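TRNA (adenine(22)-N(1))-methyltransferase (Bacillus subtilis, PDB 6Q56) catalyses the S-adenosyl-L-methionine-dependent methylation of adenine 22 in tRNA at N1, giving N(1)-methyladenosine. Local coordinates at residues 14-19 / 142-147; 116-121 / 136-141; 195-200 / 229-234; 206-211 / 218-223. The protein carries 2 engineered substitutions. All coordinates share one frame; numbering follows the deposited sequence.

Contact 1: residues 14-19 / 142-147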
loop_
_atom_site.group_PDB
_atom_site.type_symbol
_atom_site.label_atom_id
_atom_site.label_comp_id
_atom_site.label_asym_id
_atom_site.label_seq_id
_atom_site.Cartn_x
_atom_site.Cartn_y
_atom_site.Cartn_z
ATOM N N ALA A 14 9.918 -5.683 -2.046
ATOM C CA ALA A 14 10.605 -6.549 -2.994
ATOM C C ALA A 14 10.435 -8.038 -2.701
ATOM O O ALA A 14 10.333 -8.835 -3.617
ATOM C CB ALA A 14 12.085 -6.194 -3.051
ATOM N N GLU A 15 10.413 -8.410 -1.429
ATOM C CA GLU A 15 10.289 -9.810 -1.047
ATOM C C GLU A 15 9.005 -10.483 -1.514
ATOM O O GLU A 15 8.938 -11.702 -1.551
ATOM C CB GLU A 15 10.410 -9.969 0.464
ATOM C CG GLU A 15 11.720 -9.477 1.055
ATOM C CD GLU A 15 12.944 -10.084 0.401
ATOM O OE1 GLU A 15 12.886 -11.250 -0.028
ATOM O OE2 GLU A 15 13.974 -9.390 0.318
ATOM N N TYR A 16 7.989 -9.702 -1.858
ATOM C CA TYR A 16 6.727 -10.276 -2.301
ATOM C C TYR A 16 6.629 -10.375 -3.805
ATOM O O TYR A 16 5.606 -10.778 -4.331
ATOM C CB TYR A 16 5.545 -9.487 -1.756
ATOM C CG TYR A 16 5.362 -9.666 -0.280
ATOM C CD1 TYR A 16 4.658 -10.743 0.224
ATOM C CD2 TYR A 16 5.918 -8.774 0.613
ATOM C CE1 TYR A 16 4.500 -10.917 1.580
ATOM C CE2 TYR A 16 5.765 -8.940 1.965
ATOM C CZ TYR A 16 5.054 -10.010 2.444
ATOM O OH TYR A 16 4.913 -10.168 3.793
ATOM N N ILE A 17 7.694 -10.004 -4.496
ATOM C CA ILE A 17 7.702 -10.089 -5.939
ATOM C C ILE A 17 7.815 -11.556 -6.308
ATOM O O ILE A 17 8.757 -12.226 -5.902
ATOM C CB ILE A 17 8.875 -9.324 -6.548
ATOM C CG1 ILE A 17 8.732 -7.838 -6.265
ATOM C CG2 ILE A 17 8.935 -9.563 -8.044
ATOM C CD1 ILE A 17 9.947 -7.041 -6.634
ATOM N N PRO A 18 6.863 -12.078 -7.059
ATOM C CA PRO A 18 6.936 -13.489 -7.433
ATOM C C PRO A 18 8.163 -13.739 -8.294
ATOM O O PRO A 18 8.491 -12.921 -9.134
ATOM C CB PRO A 18 5.651 -13.714 -8.230
ATOM C CG PRO A 18 4.802 -12.522 -7.970
ATOM C CD PRO A 18 5.750 -11.403 -7.730
ATOM N N ASN A 19 8.842 -14.855 -8.089
ATOM C CA ASN A 19 10.025 -15.154 -8.881
ATOM C C ASN A 19 9.741 -15.112 -10.377
ATOM O O ASN A 19 8.652 -15.450 -10.819
ATOM C CB ASN A 19 10.580 -16.518 -8.513
ATOM C CG ASN A 19 10.662 -16.726 -7.022
ATOM O OD1 ASN A 19 10.679 -15.774 -6.255
ATOM N ND2 ASN A 19 10.710 -17.978 -6.605
ATOM N N ASP A 142 -1.299 -11.343 2.391
ATOM C CA ASP A 142 -0.377 -11.036 3.475
ATOM C C ASP A 142 -0.265 -9.547 3.710
ATOM O O ASP A 142 -0.518 -8.738 2.831
ATOM C CB ASP A 142 1.011 -11.627 3.240
ATOM C CG ASP A 142 1.824 -11.742 4.529
ATOM O OD1 ASP A 142 1.261 -11.551 5.618
ATOM O OD2 ASP A 142 3.026 -12.028 4.455
ATOM N N GLU A 143 0.126 -9.216 4.928
ATOM C CA GLU A 143 0.315 -7.852 5.356
ATOM C C GLU A 143 1.459 -7.811 6.334
ATOM O O GLU A 143 1.659 -8.741 7.098
ATOM C CB GLU A 143 -0.899 -7.339 6.112
ATOM C CG GLU A 143 -2.164 -7.138 5.318
ATOM C CD GLU A 143 -3.288 -6.633 6.195
ATOM O OE1 GLU A 143 -3.510 -7.212 7.270
ATOM O OE2 GLU A 143 -3.938 -5.656 5.812
ATOM N N VAL A 144 2.196 -6.719 6.322
ATOM C CA VAL A 144 3.277 -6.532 7.259
ATOM C C VAL A 144 3.260 -5.082 7.696
ATOM O O VAL A 144 2.939 -4.196 6.921
ATOM C CB VAL A 144 4.661 -6.877 6.672
ATOM C CG1 VAL A 144 4.937 -6.074 5.427
ATOM C CG2 VAL A 144 5.747 -6.598 7.687
ATOM N N ILE A 145 3.598 -4.847 8.949
ATOM C CA ILE A 145 3.684 -3.497 9.454
ATOM C C ILE A 145 4.981 -3.436 10.220
ATOM O O ILE A 145 5.212 -4.209 11.137
ATOM C CB ILE A 145 2.516 -3.059 10.345
ATOM C CG1 ILE A 145 2.679 -1.573 10.664
ATOM C CG2 ILE A 145 2.476 -3.873 11.619
ATOM C CD1 ILE A 145 1.487 -0.916 11.309
ATOM N N LEU A 146 5.831 -2.514 9.814
ATOM C CA LEU A 146 7.121 -2.347 10.431
ATOM C C LEU A 146 7.403 -0.878 10.578
ATOM O O LEU A 146 6.678 -0.051 10.053
ATOM C CB LEU A 146 8.187 -2.968 9.536
ATOM C CG LEU A 146 7.979 -4.443 9.214
ATOM C CD1 LEU A 146 8.747 -4.850 7.972
ATOM C CD2 LEU A 146 8.367 -5.315 10.393
ATOM N N GLU A 147 8.472 -0.549 11.281
ATOM C CA GLU A 147 8.843 0.843 11.415
ATOM C C GLU A 147 10.277 1.013 10.941
ATOM O O GLU A 147 11.088 0.098 11.021
ATOM C CB GLU A 147 8.625 1.369 12.834
ATOM C CG GLU A 147 9.738 1.111 13.820
ATOM C CD GLU A 147 9.390 1.620 15.204
ATOM O OE1 GLU A 147 8.440 2.417 15.320
ATOM O OE2 GLU A 147 10.062 1.221 16.176
#
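Tyr16 and Asp142 meet through one short hydrogen bond, from Tyr16 OH to Asp142 OD2 at 2.7 Å. Asp142 CG lies opposite its backbone N (chi1 -160°), which turns the carboxylate toward the tyrosine hydroxyl. Asp142 OD2 sits in plane at the ring edge, 3.4 Å from Tyr16 CE1. The hydroxyl reaches it from above the carboxylate plane, 56° out of it; ring and carboxylate planes stand 70° apart. The second oxygen turns back to its own strand, Glu143 N donating to Asp142 OD1 at 2.7 Å. Past this polar point the contact is loose, Tyr16 OH lying 4.4 Å from Val144 CB. The Tyr16 side chain also rests on Ile119 and Val157, spanning the Rossmann-like sheet toward its edge strand, while Tyr16 O accepts from Arg117 NH1. A valine in place of Asp142 would probably leave the Tyr16 hydroxyl and Glu143 amide without their shared acceptor. Holding two donors, Asp142 is likely to stay ionised, which would make the bond tying the 14-17 turn to the edge strand charge-assisted.

Contact 2: residues 116-121 / 136-141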
loop_
_atom_site.group_PDB
_atom_site.type_symbol
_atom_site.label_atom_id
_atom_site.label_comp_id
_atom_site.label_asym_id
_atom_site.label_seq_id
_atom_site.Cartn_x
_atom_site.Cartn_y
_atom_site.Cartn_z
ATOM N N GLU A 116 -2.451 -10.291 -11.540
ATOM C CA GLU A 116 -1.212 -9.660 -11.144
ATOM C C GLU A 116 -1.175 -9.567 -9.638
ATOM O O GLU A 116 -2.183 -9.275 -9.018
ATOM C CB GLU A 116 -1.112 -8.250 -11.719
ATOM C CG GLU A 116 -1.329 -8.145 -13.212
ATOM C CD GLU A 116 -2.744 -7.766 -13.571
ATOM O OE1 GLU A 116 -3.604 -7.736 -12.676
ATOM O OE2 GLU A 116 -2.993 -7.490 -14.753
ATOM N N ARG A 117 -0.018 -9.810 -9.044
ATOM C CA ARG A 117 0.097 -9.684 -7.605
ATOM C C ARG A 117 0.327 -8.213 -7.300
ATOM O O ARG A 117 1.189 -7.578 -7.894
ATOM C CB ARG A 117 1.251 -10.502 -7.037
ATOM C CG ARG A 117 1.556 -10.145 -5.597
ATOM C CD ARG A 117 2.642 -11.002 -4.989
ATOM N NE ARG A 117 2.185 -12.356 -4.749
ATOM C CZ ARG A 117 2.914 -13.298 -4.170
ATOM N NH1 ARG A 117 4.139 -13.031 -3.762
ATOM N NH2 ARG A 117 2.409 -14.504 -3.999
ATOM N N LEU A 118 -0.459 -7.672 -6.385
ATOM C CA LEU A 118 -0.319 -6.281 -6.009
ATOM C C LEU A 118 0.403 -6.196 -4.678
ATOM O O LEU A 118 0.022 -6.844 -3.721
ATOM C CB LEU A 118 -1.679 -5.602 -5.908
ATOM C CG LEU A 118 -2.573 -5.613 -7.146
ATOM C CD1 LEU A 118 -3.895 -4.932 -6.846
ATOM C CD2 LEU A 118 -1.897 -4.957 -8.330
ATOM N N ILE A 119 1.455 -5.390 -4.642
ATOM C CA ILE A 119 2.239 -5.175 -3.442
ATOM C C ILE A 119 2.182 -3.680 -3.207
ATOM O O ILE A 119 2.911 -2.906 -3.818
ATOM C CB ILE A 119 3.686 -5.641 -3.606
ATOM C CG1 ILE A 119 3.729 -7.000 -4.292
ATOM C CG2 ILE A 119 4.370 -5.704 -2.255
ATOM C CD1 ILE A 119 5.100 -7.377 -4.788
ATOM N N LEU A 120 1.283 -3.284 -2.324
ATOM C CA LEU A 120 1.038 -1.891 -2.034
ATOM C C LEU A 120 1.593 -1.446 -0.693
ATOM O O LEU A 120 1.353 -2.075 0.323
ATOM C CB LEU A 120 -0.461 -1.668 -2.073
ATOM C CG LEU A 120 -1.128 -2.348 -3.266
ATOM C CD1 LEU A 120 -2.625 -2.478 -3.082
ATOM C CD2 LEU A 120 -0.807 -1.594 -4.537
ATOM N N GLN A 121 2.327 -0.343 -0.710
ATOM C CA GLN A 121 2.917 0.201 0.498
ATOM C C GLN A 121 2.423 1.617 0.743
ATOM O O GLN A 121 3.025 2.587 0.299
ATOM C CB GLN A 121 4.442 0.166 0.435
ATOM C CG GLN A 121 5.122 0.564 1.730
ATOM C CD GLN A 121 5.381 2.049 1.825
ATOM O OE1 GLN A 121 6.017 2.636 0.963
ATOM N NE2 GLN A 121 4.895 2.661 2.883
ATOM N N GLU A 136 -12.925 -4.848 -5.814
ATOM C CA GLU A 136 -12.496 -5.376 -7.102
ATOM C C GLU A 136 -12.214 -6.868 -6.998
ATOM O O GLU A 136 -11.582 -7.454 -7.877
ATOM C CB GLU A 136 -11.245 -4.642 -7.588
ATOM C CG GLU A 136 -11.437 -3.146 -7.770
ATOM C CD GLU A 136 -12.476 -2.814 -8.823
ATOM O OE1 GLU A 136 -12.982 -3.750 -9.477
ATOM O OE2 GLU A 136 -12.788 -1.617 -8.997
ATOM N N ARG A 137 -12.687 -7.477 -5.916
ATOM C CA ARG A 137 -12.752 -8.828 -5.226
ATOM C C ARG A 137 -11.407 -9.485 -4.789
ATOM O O ARG A 137 -11.381 -10.603 -4.273
ATOM C CB ARG A 137 -13.657 -9.868 -5.960
ATOM C CG ARG A 137 -15.107 -9.433 -6.105
ATOM C CD ARG A 137 -15.933 -10.485 -6.826
ATOM N NE ARG A 137 -15.943 -11.760 -6.114
ATOM C CZ ARG A 137 -16.840 -12.093 -5.193
ATOM N NH1 ARG A 137 -17.807 -11.246 -4.868
ATOM N NH2 ARG A 137 -16.773 -13.275 -4.595
ATOM N N TYR A 138 -10.319 -8.757 -5.014
ATOM C CA TYR A 138 -8.987 -9.229 -4.665
ATOM C C TYR A 138 -8.964 -9.825 -3.264
ATOM O O TYR A 138 -9.835 -9.550 -2.440
ATOM C CB TYR A 138 -7.974 -8.085 -4.758
ATOM C CG TYR A 138 -7.809 -7.528 -6.154
ATOM C CD1 TYR A 138 -6.887 -8.075 -7.035
ATOM C CD2 TYR A 138 -8.574 -6.454 -6.589
ATOM C CE1 TYR A 138 -6.732 -7.570 -8.312
ATOM C CE2 TYR A 138 -8.425 -5.942 -7.863
ATOM C CZ TYR A 138 -7.503 -6.503 -8.721
ATOM O OH TYR A 138 -7.352 -5.996 -9.992
ATOM N N ALA A 139 -7.953 -10.645 -3.009
ATOM C CA ALA A 139 -7.785 -11.290 -1.733
ATOM C C ALA A 139 -6.433 -10.895 -1.159
ATOM O O ALA A 139 -5.410 -11.011 -1.818
ATOM C CB ALA A 139 -7.867 -12.789 -1.894
ATOM N N LEU A 140 -6.434 -10.428 0.079
ATOM C CA LEU A 140 -5.199 -10.060 0.735
ATOM C C LEU A 140 -4.535 -11.353 1.123
ATOM O O LEU A 140 -5.112 -12.149 1.845
ATOM C CB LEU A 140 -5.468 -9.234 1.988
ATOM C CG LEU A 140 -5.590 -7.729 1.827
ATOM C CD1 LEU A 140 -6.272 -7.135 3.046
ATOM C CD2 LEU A 140 -4.223 -7.114 1.614
ATOM N N ILE A 141 -3.322 -11.576 0.654
ATOM C CA ILE A 141 -2.635 -12.803 0.993
ATOM C C ILE A 141 -1.629 -12.594 2.107
ATOM O O ILE A 141 -1.168 -13.548 2.707
ATOM C CB ILE A 141 -1.980 -13.454 -0.229
ATOM C CG1 ILE A 141 -0.963 -12.517 -0.868
ATOM C CG2 ILE A 141 -3.050 -13.835 -1.230
ATOM C CD1 ILE A 141 -0.258 -13.136 -2.047
#
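Tyr138, Ile141 and Leu118 bury the most surface here, with Arg117 close behind. Leu118 stands over one face of the Tyr138 ring, offset toward its rim, and the nearest pair is Leu118 CD1 and Tyr138 CE1 at 4.1 Å; the two side chains lie roughly perpendicular. Leu133 of helix 127-135 touches both, and Trp132 meets the Tyr138 ring with planes about 20° apart. The segments belong to a beta-alpha-beta crossover of the Rossmann-like methyltransferase sheet: strands 117-122 and 139-148 run parallel but are not neighbours, since strand 151-159 fits between them, and the CA atoms of Leu118 and Leu140 stay 9.1 Å apart. Contact is therefore by side chains. Ile141 holds CG1 between its backbone N and carbonyl carbon (chi1 60°), which carries CD1 over a face of the Arg117 guanidinium, 3.6 Å from Arg117 NH2 and 3.7 Å from Arg117 NE. The charge of Arg117 is met by Glu159 of the intervening strand, whose OE2 pairs with Arg117 NE in a salt bridge.

Contact 3: residues 195-200 / 229-234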
loop_
_atom_site.group_PDB
_atom_site.type_symbol
_atom_site.label_atom_id
_atom_site.label_comp_id
_atom_site.label_asym_id
_atom_site.label_seq_id
_atom_site.Cartn_x
_atom_site.Cartn_y
_atom_site.Cartn_z
ATOM N N THR A 195 -2.833 2.241 19.129
ATOM C CA THR A 195 -3.061 2.717 20.475
ATOM C C THR A 195 -2.987 4.237 20.449
ATOM O O THR A 195 -3.801 4.910 21.053
ATOM C CB THR A 195 -2.029 2.151 21.454
ATOM O OG1 THR A 195 -2.267 0.755 21.639
ATOM C CG2 THR A 195 -2.115 2.855 22.792
ATOM N N GLN A 196 -2.013 4.768 19.728
ATOM C CA GLN A 196 -1.849 6.204 19.610
ATOM C C GLN A 196 -3.009 6.797 18.823
ATOM O O GLN A 196 -3.509 7.859 19.157
ATOM C CB GLN A 196 -0.513 6.551 18.943
ATOM C CG GLN A 196 0.697 6.243 19.814
ATOM C CD GLN A 196 1.997 6.175 19.033
ATOM O OE1 GLN A 196 2.026 6.414 17.833
ATOM N NE2 GLN A 196 3.075 5.832 19.715
ATOM N N GLU A 197 -3.443 6.101 17.780
ATOM C CA GLU A 197 -4.549 6.578 16.965
ATOM C C GLU A 197 -5.807 6.683 17.806
ATOM O O GLU A 197 -6.576 7.618 17.673
ATOM C CB GLU A 197 -4.798 5.647 15.784
ATOM C CG GLU A 197 -5.943 6.076 14.890
ATOM C CD GLU A 197 -5.650 7.347 14.122
ATOM O OE1 GLU A 197 -4.467 7.682 13.948
ATOM O OE2 GLU A 197 -6.610 8.008 13.687
ATOM N N LEU A 198 -6.011 5.705 18.671
ATOM C CA LEU A 198 -7.177 5.700 19.524
ATOM C C LEU A 198 -7.094 6.878 20.481
ATOM O O LEU A 198 -8.067 7.592 20.680
ATOM C CB LEU A 198 -7.276 4.391 20.290
ATOM C CG LEU A 198 -8.190 4.394 21.509
ATOM C CD1 LEU A 198 -9.633 4.664 21.128
ATOM C CD2 LEU A 198 -8.064 3.079 22.242
ATOM N N GLN A 199 -5.924 7.081 21.069
ATOM C CA GLN A 199 -5.737 8.179 21.992
ATOM C C GLN A 199 -6.035 9.474 21.272
ATOM O O GLN A 199 -6.666 10.362 21.825
ATOM C CB GLN A 199 -4.320 8.194 22.546
ATOM C CG GLN A 199 -4.016 7.033 23.471
ATOM C CD GLN A 199 -2.541 6.924 23.820
ATOM O OE1 GLN A 199 -1.711 7.679 23.315
ATOM N NE2 GLN A 199 -2.212 5.984 24.688
ATOM N N HIS A 200 -5.590 9.583 20.031
ATOM C CA HIS A 200 -5.829 10.793 19.271
ATOM C C HIS A 200 -7.304 10.965 18.947
ATOM O O HIS A 200 -7.787 12.080 18.837
ATOM C CB HIS A 200 -5.010 10.818 17.990
ATOM C CG HIS A 200 -5.271 12.021 17.143
ATOM N ND1 HIS A 200 -5.532 11.944 15.795
ATOM C CD2 HIS A 200 -5.342 13.332 17.465
ATOM C CE1 HIS A 200 -5.737 13.156 15.319
ATOM N NE2 HIS A 200 -5.630 14.017 16.312
ATOM N N GLU A 229 -14.524 2.575 19.534
ATOM C CA GLU A 229 -14.933 1.224 19.874
ATOM C C GLU A 229 -14.236 0.235 18.965
ATOM O O GLU A 229 -13.760 -0.802 19.408
ATOM C CB GLU A 229 -16.446 1.063 19.760
ATOM C CG GLU A 229 -16.919 -0.379 19.783
ATOM C CD GLU A 229 -16.597 -1.094 21.076
ATOM O OE1 GLU A 229 -16.494 -0.431 22.121
ATOM O OE2 GLU A 229 -16.457 -2.324 21.043
ATOM N N LEU A 230 -14.185 0.580 17.690
ATOM C CA LEU A 230 -13.547 -0.254 16.681
ATOM C C LEU A 230 -12.102 -0.531 17.053
ATOM O O LEU A 230 -11.656 -1.675 17.062
ATOM C CB LEU A 230 -13.597 0.436 15.323
ATOM C CG LEU A 230 -13.337 -0.449 14.119
ATOM C CD1 LEU A 230 -13.760 0.260 12.851
ATOM C CD2 LEU A 230 -11.875 -0.845 14.057
ATOM N N LEU A 231 -11.373 0.529 17.360
ATOM C CA LEU A 231 -9.982 0.399 17.736
ATOM C C LEU A 231 -9.854 -0.357 19.048
ATOM O O LEU A 231 -8.953 -1.158 19.226
ATOM C CB LEU A 231 -9.326 1.771 17.844
ATOM C CG LEU A 231 -9.163 2.484 16.508
ATOM C CD1 LEU A 231 -8.494 3.829 16.698
ATOM C CD2 LEU A 231 -8.389 1.615 15.535
ATOM N N LYS A 232 -10.770 -0.104 19.967
ATOM C CA LYS A 232 -10.737 -0.772 21.250
ATOM C C LYS A 232 -10.830 -2.282 21.070
ATOM O O LYS A 232 -10.196 -3.033 21.787
ATOM C CB LYS A 232 -11.864 -0.272 22.149
ATOM C CG LYS A 232 -11.842 -0.877 23.536
ATOM C CD LYS A 232 -12.966 -0.354 24.409
ATOM C CE LYS A 232 -13.132 -1.222 25.647
ATOM N NZ LYS A 232 -14.003 -0.599 26.677
ATOM N N GLU A 233 -11.616 -2.713 20.097
ATOM C CA GLU A 233 -11.801 -4.131 19.824
ATOM C C GLU A 233 -10.577 -4.785 19.191
ATOM O O GLU A 233 -10.445 -5.999 19.212
ATOM C CB GLU A 233 -13.025 -4.342 18.925
ATOM C CG GLU A 233 -14.348 -3.934 19.555
ATOM C CD GLU A 233 -15.516 -3.998 18.588
ATOM O OE1 GLU A 233 -15.306 -4.307 17.400
ATOM O OE2 GLU A 233 -16.655 -3.735 19.018
ATOM N N VAL A 234 -9.686 -3.990 18.617
ATOM C CA VAL A 234 -8.505 -4.558 17.982
ATOM C C VAL A 234 -7.244 -4.560 18.834
ATOM O O VAL A 234 -6.296 -5.250 18.511
ATOM C CB VAL A 234 -8.171 -3.845 16.666
ATOM C CG1 VAL A 234 -9.262 -4.070 15.642
ATOM C CG2 VAL A 234 -7.949 -2.372 16.904
#
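Leu198 and Leu231 mark the closest backbone approach, their CA atoms 6.3 Å apart where helices 188-210 and 215-234 run past each other in opposite directions. The two form an antiparallel helical hairpin at the C-terminal end of the chain, and this contact lies in its half nearer the methyltransferase core. Leu231 does most of the reaching. Its CG stands anti to the carbonyl carbon (chi1 -69°) and the chain then runs extended, sending CD1 straight to the backbone of the partner helix: Leu231 CD1 lies 3.6 Å from Leu198 CA and 3.7 Å from Leu198 N. The same methyl is 3.8 Å from Leu198 CB, and the two CB atoms of Leu198 and Leu231 approach to 4.1 Å, so Leu198 is met at its base. Leu198 also touches Met228 of the partner helix and Ile235 beyond it. No hydrogen bond crosses between the segments; dispersion between aliphatic groups joins them. A neighbouring face of helix 215-234 is covered by helix 172-178, on which Leu230 and Val234 rest. Glu197 borders the contact with its aliphatic part, bent at chi2 (68°), and also touches Arg227: Glu197 CG sits 3.9 Å from Leu231 CD1, the methyl that Leu198 receives.

Contact 4: residues 206-211 / 218-223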
loop_
_atom_site.group_PDB
_atom_site.type_symbol
_atom_site.label_atom_id
_atom_site.label_comp_id
_atom_site.label_asym_id
_atom_site.label_seq_id
_atom_site.Cartn_x
_atom_site.Cartn_y
_atom_site.Cartn_z
ATOM N N GLU A 206 -13.439 14.189 23.077
ATOM C CA GLU A 206 -13.600 15.014 24.259
ATOM C C GLU A 206 -13.520 16.481 23.880
ATOM O O GLU A 206 -14.152 17.322 24.488
ATOM C CB GLU A 206 -12.536 14.672 25.295
ATOM C CG GLU A 206 -12.675 13.271 25.854
ATOM C CD GLU A 206 -11.588 12.939 26.841
ATOM O OE1 GLU A 206 -10.953 13.881 27.339
ATOM O OE2 GLU A 206 -11.372 11.744 27.118
ATOM N N GLN A 207 -12.728 16.774 22.863
ATOM C CA GLN A 207 -12.564 18.140 22.393
ATOM C C GLN A 207 -13.875 18.636 21.794
ATOM O O GLN A 207 -14.303 19.753 22.057
ATOM C CB GLN A 207 -11.425 18.206 21.377
ATOM C CG GLN A 207 -11.299 19.494 20.593
ATOM C CD GLN A 207 -10.218 19.399 19.542
ATOM O OE1 GLN A 207 -9.060 19.141 19.856
ATOM N NE2 GLN A 207 -10.591 19.589 18.287
ATOM N N ILE A 208 -14.514 17.798 20.991
ATOM C CA ILE A 208 -15.777 18.171 20.377
ATOM C C ILE A 208 -16.889 18.098 21.416
ATOM O O ILE A 208 -17.905 18.762 21.292
ATOM C CB ILE A 208 -16.102 17.274 19.177
ATOM C CG1 ILE A 208 -15.123 17.562 18.040
ATOM C CG2 ILE A 208 -17.530 17.493 18.706
ATOM C CD1 ILE A 208 -15.367 16.745 16.795
ATOM N N SER A 209 -16.678 17.290 22.441
ATOM C CA SER A 209 -17.659 17.130 23.498
ATOM C C SER A 209 -17.885 18.431 24.253
ATOM O O SER A 209 -19.014 18.800 24.536
ATOM C CB SER A 209 -17.211 16.056 24.489
ATOM O OG SER A 209 -17.025 14.812 23.855
ATOM N N GLN A 210 -16.803 19.131 24.555
ATOM C CA GLN A 210 -16.877 20.387 25.285
ATOM C C GLN A 210 -17.408 21.505 24.416
ATOM O O GLN A 210 -17.872 22.517 24.918
ATOM C CB GLN A 210 -15.502 20.770 25.821
ATOM C CG GLN A 210 -14.828 19.659 26.599
ATOM C CD GLN A 210 -15.693 19.122 27.718
ATOM O OE1 GLN A 210 -16.133 19.864 28.588
ATOM N NE2 GLN A 210 -15.932 17.822 27.701
ATOM N N ALA A 211 -17.345 21.322 23.108
ATOM C CA ALA A 211 -17.832 22.335 22.191
ATOM C C ALA A 211 -19.355 22.374 22.166
ATOM O O ALA A 211 -20.019 21.738 22.975
ATOM C CB ALA A 211 -17.283 22.097 20.798
ATOM N N LYS A 218 -22.593 16.365 17.157
ATOM C CA LYS A 218 -23.036 15.086 17.656
ATOM C C LYS A 218 -22.795 14.038 16.581
ATOM O O LYS A 218 -22.480 12.902 16.885
ATOM C CB LYS A 218 -24.491 15.150 18.093
ATOM C CG LYS A 218 -24.649 15.745 19.478
ATOM C CD LYS A 218 -26.086 16.106 19.783
ATOM C CE LYS A 218 -26.231 16.634 21.197
ATOM N NZ LYS A 218 -27.485 17.410 21.364
ATOM N N GLN A 219 -22.910 14.428 15.318
ATOM C CA GLN A 219 -22.646 13.485 14.243
ATOM C C GLN A 219 -21.155 13.176 14.234
ATOM O O GLN A 219 -20.760 12.033 14.060
ATOM C CB GLN A 219 -23.094 14.022 12.889
ATOM C CG GLN A 219 -24.401 13.422 12.398
ATOM C CD GLN A 219 -24.351 11.904 12.341
ATOM O OE1 GLN A 219 -25.287 11.226 12.753
ATOM N NE2 GLN A 219 -23.243 11.368 11.844
ATOM N N LYS A 220 -20.339 14.205 14.434
ATOM C CA LYS A 220 -18.890 14.050 14.455
ATOM C C LYS A 220 -18.472 13.173 15.619
ATOM O O LYS A 220 -17.491 12.452 15.538
ATOM C CB LYS A 220 -18.199 15.406 14.565
ATOM C CG LYS A 220 -18.223 16.240 13.295
ATOM C CD LYS A 220 -17.619 17.615 13.533
ATOM C CE LYS A 220 -17.515 18.427 12.252
ATOM N NZ LYS A 220 -18.813 18.532 11.537
ATOM N N LEU A 221 -19.226 13.236 16.706
ATOM C CA LEU A 221 -18.922 12.441 17.875
ATOM C C LEU A 221 -19.295 10.983 17.650
ATOM O O LEU A 221 -18.565 10.086 18.042
ATOM C CB LEU A 221 -19.645 12.992 19.093
ATOM C CG LEU A 221 -19.099 14.317 19.628
ATOM C CD1 LEU A 221 -20.186 15.076 20.361
ATOM C CD2 LEU A 221 -17.889 14.105 20.520
ATOM N N LYS A 222 -20.430 10.756 17.008
ATOM C CA LYS A 222 -20.887 9.407 16.730
ATOM C C LYS A 222 -19.832 8.628 15.961
ATOM O O LYS A 222 -19.602 7.457 16.221
ATOM C CB LYS A 222 -22.194 9.416 15.937
ATOM C CG LYS A 222 -22.714 8.019 15.643
ATOM C CD LYS A 222 -23.960 8.011 14.774
ATOM C CE LYS A 222 -24.280 6.598 14.304
ATOM N NZ LYS A 222 -25.539 6.519 13.516
ATOM N N GLU A 223 -19.193 9.291 15.009
ATOM C CA GLU A 223 -18.175 8.653 14.192
ATOM C C GLU A 223 -16.895 8.413 14.961
ATOM O O GLU A 223 -16.228 7.418 14.750
ATOM C CB GLU A 223 -17.904 9.480 12.954
ATOM C CG GLU A 223 -19.120 9.617 12.068
ATOM C CD GLU A 223 -18.867 10.493 10.868
ATOM O OE1 GLU A 223 -17.916 11.286 10.910
ATOM O OE2 GLU A 223 -19.617 10.385 9.888
#
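Ile208 packs against Leu221 and Lys220 near the turn of the C-terminal helical hairpin, where helices 206-210 and 218-223 run nearly antiparallel, at 158°, with axes 9.6 Å apart. Ile208 CB is already in van der Waals contact, 3.9 Å from Leu221 CD2. Its CG2 methyl rests against the leucine branch point from the side, 3.7 Å from Leu221 CG and 4.0 Å from Leu221 CD1. The other branch, CG1, lies anti to the carbonyl carbon (chi1 -69°) and continues extended, so that the tip, Ile208 CD1, lands beside the stem of the lysine: 3.8 Å from Lys220 CB and 4.1 Å from Lys220 CD. Past that stem the lysine turns off, its amine pointing clear of helix 206-210. The isoleucine and leucine side chains run alongside one another with their tips pointing opposite ways, while the lysine stem crosses the isoleucine nearly perpendicular. Leu221 also presses a methyl on a polar atom, Leu221 CD2 to Ser209 OG at 3.5 Å, while that hydroxyl is hydrogen-bonded to Tyr205 O within its own helix. Were Ile208 cut back to a glycine, Leu221 would probably lose the methyl that rests against its branch point and the Lys220 stem its cover, opening a gap between the helices. Since no hydrogen bond or ion pair joins the segments, their cohesion rests on aliphatic contact, even this far from the body of the protein.

Overall arrangement
From the N terminus, contact 1 opens in the loop after helix 8-14 and closes on strand 139-148, enclosing five of the sheet's seven strands. Contact 2 is nested inside that loop: it leaves from strand 117-122 and returns to the start of the same edge strand, so both contacts serve one sheet and touch, their centres about 11 Å apart. Contacts 3 and 4 open after these have closed, and both join helices 188-210 and 215-234. Contact 4 closes the short connection at the distal turn and is nested within contact 3, whose centre lies about 16 Å away, nearer the core. The centres of contacts 1 and 4, about 38 Å apart, flank the chain's centre.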